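Local atomic coordinates of Lmo0135 protein (Listeria monocytogenes EGD-e, PDB entry 5ISU), a protein that probably serves as the extracellular substrate-binding component of an ABC transporter, consistent with a role in peptide uptake. Residues Lys64-Ser69 with Tyr75-Lys80; Glu287-Ala292 with Pro464-Asn469. All blocks are in the same frame, centred on the assembly; numbering follows the deposited sequence.

Interaction 1: residues Lys64-Ser69 with Tyr75-Lys80; sequences KSLDIS and YTVKLK
Thr76 and Asp67 face each other as a hydrogen-bonded pair of an antiparallel ladder, the strand axes of 65-68 and 75-79 running at 162° and approaching to 4.6 Å. Of the backbone bonds, Thr76 N to Asp67 O is short (2.7 Å) and nearly straight at the proton, 175°, while Asp67 N returns to Thr76 O. Lys78 N reaches Ser65 O in the next such pair. There the regular pattern breaks: Lys78 O receives Lys64 N at 2.7 Å and, more weakly, Ser65 N at 3.3 Å, so two residues oppose one, the signature of a classic beta bulge.

Apolar contacts gather on the face carrying Leu66, Ile68, Tyr75 and Val77. Ile68 lies beside the Tyr75 side chain, both pointing the same way. With Ile68 CG1 beside the backbone N (chi1 -54°), CG2 stands anti to that N and lies over one face of the Tyr75 ring. Ile68 CG2 is 4.1 Å from the Tyr75 ring centroid in a CH-pi contact, while Ile68 CD1 reaches Tyr75 CE2 at 3.5 Å. Leu66 slants across Val77, its CD1 touching Val77 CG2 at 3.7 Å and lying near the plane of the Tyr75 ring, at its edge.

On the other face, Ser65 OG rests against Lys78 CB at 3.7 Å.

The hairpin forms one margin of a five-stranded antiparallel sheet: 63-68 is outermost, and 75-79 bonds onward through its backbone to strand 132-136. Helix 144-148 packs on the apolar face through Glu145 and Ile148, and Phe144 meets Tyr75 edge-to-face.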
# COMPACT_ATOMS: atom_id res chain seq x y z
N LYS A 64 12.66 -15.36 -14.55
CA LYS A 64 14.07 -15.60 -14.38
C LYS A 64 14.80 -14.25 -14.52
O LYS A 64 15.76 -13.98 -13.79
CB LYS A 64 14.51 -16.60 -15.44
CG LYS A 64 15.91 -17.16 -15.30
CD LYS A 64 16.24 -17.98 -16.55
CE LYS A 64 17.71 -18.37 -16.61
NZ LYS A 64 18.08 -18.80 -17.99
N SER A 65 14.32 -13.39 -15.43
CA SER A 65 14.93 -12.08 -15.67
C SER A 65 14.08 -11.10 -16.50
O SER A 65 13.14 -11.50 -17.20
CB SER A 65 16.26 -12.24 -16.39
OG SER A 65 16.05 -12.89 -17.64
N LEU A 66 14.45 -9.83 -16.40
CA LEU A 66 13.84 -8.73 -17.13
C LEU A 66 14.98 -8.04 -17.84
O LEU A 66 16.04 -7.83 -17.27
CB LEU A 66 13.19 -7.72 -16.18
CG LEU A 66 12.69 -6.41 -16.82
CD1 LEU A 66 11.52 -6.67 -17.76
CD2 LEU A 66 12.27 -5.38 -15.78
N ASP A 67 14.76 -7.67 -19.09
CA ASP A 67 15.77 -6.99 -19.87
C ASP A 67 15.09 -5.83 -20.60
O ASP A 67 14.06 -5.99 -21.24
CB ASP A 67 16.44 -7.97 -20.84
CG ASP A 67 17.71 -7.43 -21.46
OD1 ASP A 67 18.02 -6.22 -21.33
OD2 ASP A 67 18.43 -8.22 -22.11
N ILE A 68 15.68 -4.65 -20.47
CA ILE A 68 15.14 -3.44 -21.06
C ILE A 68 16.07 -3.00 -22.18
O ILE A 68 17.28 -2.92 -21.98
CB ILE A 68 15.03 -2.33 -19.98
CG1 ILE A 68 14.23 -2.85 -18.77
CG2 ILE A 68 14.42 -1.05 -20.56
CD1 ILE A 68 14.16 -1.90 -17.59
N SER A 69 15.51 -2.73 -23.36
CA SER A 69 16.31 -2.32 -24.51
C SER A 69 16.96 -0.94 -24.29
O SER A 69 16.53 -0.17 -23.44
CB SER A 69 15.46 -2.30 -25.80
OG SER A 69 14.49 -1.26 -25.77
N TYR A 75 10.67 -4.21 -23.26
CA TYR A 75 10.95 -4.95 -22.04
C TYR A 75 10.76 -6.44 -22.33
O TYR A 75 9.68 -6.87 -22.69
CB TYR A 75 10.00 -4.51 -20.91
CG TYR A 75 10.21 -3.09 -20.40
CD1 TYR A 75 9.92 -1.99 -21.19
CD2 TYR A 75 10.67 -2.86 -19.11
CE1 TYR A 75 10.12 -0.69 -20.72
CE2 TYR A 75 10.86 -1.58 -18.63
CZ TYR A 75 10.58 -0.49 -19.43
OH TYR A 75 10.78 0.79 -18.93
N THR A 76 11.81 -7.22 -22.14
CA THR A 76 11.77 -8.65 -22.38
C THR A 76 11.87 -9.41 -21.07
O THR A 76 12.86 -9.28 -20.34
CB THR A 76 12.93 -9.06 -23.29
OG1 THR A 76 12.86 -8.34 -24.51
CG2 THR A 76 12.89 -10.54 -23.59
N VAL A 77 10.86 -10.24 -20.79
CA VAL A 77 10.82 -11.06 -19.58
C VAL A 77 10.98 -12.54 -19.95
O VAL A 77 10.23 -13.06 -20.79
CB VAL A 77 9.46 -10.91 -18.84
CG1 VAL A 77 9.43 -11.79 -17.59
CG2 VAL A 77 9.20 -9.46 -18.47
N LYS A 78 11.94 -13.20 -19.33
CA LYS A 78 12.18 -14.63 -19.51
C LYS A 78 11.61 -15.34 -18.27
O LYS A 78 11.92 -14.96 -17.15
CB LYS A 78 13.68 -14.94 -19.59
CG LYS A 78 14.40 -14.61 -20.90
CD LYS A 78 14.01 -15.55 -22.03
CE LYS A 78 15.04 -15.57 -23.15
NZ LYS A 78 15.34 -14.24 -23.76
N LEU A 79 10.81 -16.38 -18.48
CA LEU A 79 10.21 -17.17 -17.38
C LEU A 79 11.04 -18.38 -17.03
O LEU A 79 11.84 -18.83 -17.82
CB LEU A 79 8.81 -17.68 -17.78
CG LEU A 79 7.69 -16.67 -18.09
CD1 LEU A 79 6.38 -17.37 -18.39
CD2 LEU A 79 7.51 -15.72 -16.92
N LYS A 80 10.81 -18.93 -15.85
CA LYS A 80 11.47 -20.17 -15.46
C LYS A 80 10.83 -21.32 -16.28
O LYS A 80 9.71 -21.19 -16.76
CB LYS A 80 11.36 -20.39 -13.94
CG LYS A 80 12.20 -19.39 -13.16
CD LYS A 80 12.12 -19.51 -11.64
CE LYS A 80 13.02 -18.44 -11.03
NZ LYS A 80 12.84 -18.27 -9.57

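Interaction 2: residues Glu287-Ala292 with Pro464-Asn469; sequences EIIDAA and PISYDN
Ile288 of helix 285-292 meets Ile465 of strand 462-475 through methyl groups, with no hydrogen bond between the two segments. Followed outward, Ile288 CB already lies 4.1 Å from Ile465 CG2. At CB the side chain forks: CG1 lies beside the backbone N, chi1 -64°, which turns CG2 to the far side from N. This Ile288 CG2 makes the closest approach, 3.6 Å to Ile465 CG2. The other branch runs through CG1 to Ile288 CD1, which returns to the same Ile465 CG2 at 4.1 Å. One strand methyl is therefore touched by three carbons of Ile288, and the two side chains cross at about a right angle.

One residue further along each segment, Ile289 makes the second contact. Ile289 CG1 and CD1 both stand 4.0 Å from Ser466 CB, so the serine presents carbon to the helix. Its hydroxyl is used within the strand: Ser466 OG donates to the syn lone pair of Asp468 OD1 at 2.6 Å, and Asp468 OD2 forms a salt bridge with Arg257. The buried Ser466 and Asp468 thus carry a polar link beside the isoleucine contact.

Ile356 of helix 351-365 touches both Ile288 and Ile465, extending the apolar core. Ile465 and Ser466 both face Ser259 of strand 248-263, a classic beta bulge. The arrangement is helix-on-sheet packing within an alpha/beta lobe, as in periplasmic-binding-protein folds, where helices flank a central mixed sheet.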
# COMPACT_ATOMS: atom_id res chain seq x y z
N GLU A 287 6.60 13.98 19.41
CA GLU A 287 5.46 14.11 20.33
C GLU A 287 4.19 13.50 19.73
O GLU A 287 3.45 12.82 20.45
CB GLU A 287 5.21 15.58 20.69
CG GLU A 287 6.30 16.19 21.59
CD GLU A 287 5.99 17.61 22.06
OE1 GLU A 287 5.12 18.32 21.46
OE2 GLU A 287 6.63 18.03 23.03
N ILE A 288 3.93 13.74 18.44
CA ILE A 288 2.75 13.15 17.79
C ILE A 288 2.82 11.63 17.84
O ILE A 288 1.85 10.96 18.19
CB ILE A 288 2.59 13.58 16.33
CG1 ILE A 288 2.34 15.09 16.25
CG2 ILE A 288 1.42 12.84 15.69
CD1 ILE A 288 2.37 15.65 14.84
N ILE A 289 3.98 11.09 17.46
CA ILE A 289 4.21 9.64 17.48
C ILE A 289 4.00 9.11 18.89
O ILE A 289 3.29 8.13 19.09
CB ILE A 289 5.62 9.30 16.97
CG1 ILE A 289 5.69 9.54 15.45
CG2 ILE A 289 5.99 7.87 17.28
CD1 ILE A 289 7.08 9.50 14.87
N ASP A 290 4.59 9.80 19.85
CA ASP A 290 4.47 9.45 21.26
C ASP A 290 3.00 9.40 21.70
O ASP A 290 2.61 8.50 22.45
CB ASP A 290 5.24 10.46 22.13
CG ASP A 290 5.57 9.93 23.49
OD1 ASP A 290 6.04 8.78 23.57
OD2 ASP A 290 5.43 10.69 24.48
N ALA A 291 2.19 10.34 21.23
CA ALA A 291 0.78 10.40 21.62
C ALA A 291 -0.12 9.46 20.82
O ALA A 291 -1.06 8.89 21.37
CB ALA A 291 0.26 11.83 21.53
N ALA A 292 0.18 9.28 19.53
CA ALA A 292 -0.63 8.42 18.66
C ALA A 292 -0.48 6.94 18.98
O ALA A 292 -1.43 6.26 19.36
CB ALA A 292 -0.29 8.68 17.20
N PRO A 464 3.47 15.84 6.49
CA PRO A 464 3.80 14.41 6.67
C PRO A 464 4.15 14.16 8.13
O PRO A 464 5.06 14.78 8.64
CB PRO A 464 5.02 14.19 5.77
CG PRO A 464 5.15 15.43 4.94
CD PRO A 464 4.48 16.54 5.69
N ILE A 465 3.42 13.27 8.79
CA ILE A 465 3.65 13.02 10.20
C ILE A 465 4.67 11.92 10.43
O ILE A 465 5.70 12.15 11.05
CB ILE A 465 2.34 12.62 10.91
CG1 ILE A 465 1.29 13.73 10.79
CG2 ILE A 465 2.61 12.32 12.38
CD1 ILE A 465 -0.09 13.31 11.26
N SER A 466 4.38 10.72 9.95
CA SER A 466 5.27 9.58 10.19
C SER A 466 5.19 8.47 9.16
O SER A 466 4.19 8.34 8.46
CB SER A 466 4.95 8.99 11.56
OG SER A 466 3.58 8.59 11.67
N TYR A 467 6.29 7.73 9.04
CA TYR A 467 6.32 6.54 8.22
C TYR A 467 6.06 5.47 9.25
O TYR A 467 6.85 5.28 10.19
CB TYR A 467 7.65 6.33 7.50
CG TYR A 467 8.06 7.54 6.71
CD1 TYR A 467 7.17 8.12 5.80
CD2 TYR A 467 9.32 8.11 6.84
CE1 TYR A 467 7.51 9.24 5.07
CE2 TYR A 467 9.68 9.22 6.10
CZ TYR A 467 8.76 9.79 5.22
OH TYR A 467 9.06 10.92 4.47
N ASP A 468 4.92 4.79 9.10
CA ASP A 468 4.45 3.81 10.07
C ASP A 468 4.92 2.36 9.89
O ASP A 468 5.21 1.90 8.80
CB ASP A 468 2.93 3.85 10.09
CG ASP A 468 2.38 5.16 10.63
OD1 ASP A 468 3.17 6.08 10.96
OD2 ASP A 468 1.14 5.27 10.74
N ASN A 469 5.00 1.65 11.01
CA ASN A 469 5.38 0.23 10.99
C ASN A 469 4.14 -0.59 11.30
O ASN A 469 3.21 -0.09 11.89
CB ASN A 469 6.45 -0.09 12.03
CG ASN A 469 7.74 0.67 11.79
OD1 ASN A 469 8.13 0.92 10.65
ND2 ASN A 469 8.40 1.04 12.87

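How the interactions relate
From the N terminus, interaction 1 comes first and closes a short loop: only five residues separate 64-69 from 75-80, making a local hairpin. The chain then runs on through more than 200 residues before interaction 2 opens at 287-292; interaction 2 closes a long loop of 171 residues when 464-469 returns to 287-292. The contacts are thus in series, neither nested nor crossed. They differ in reach: interaction 1 joins adjacent strands at a sheet margin, whereas interaction 2 ties a mid-chain helix to a late strand of the mixed sheet that holds 462-475. Their centres lie 40 Å apart on opposite sides of the chain's centre, and their nearest atoms remain about 26 Å apart.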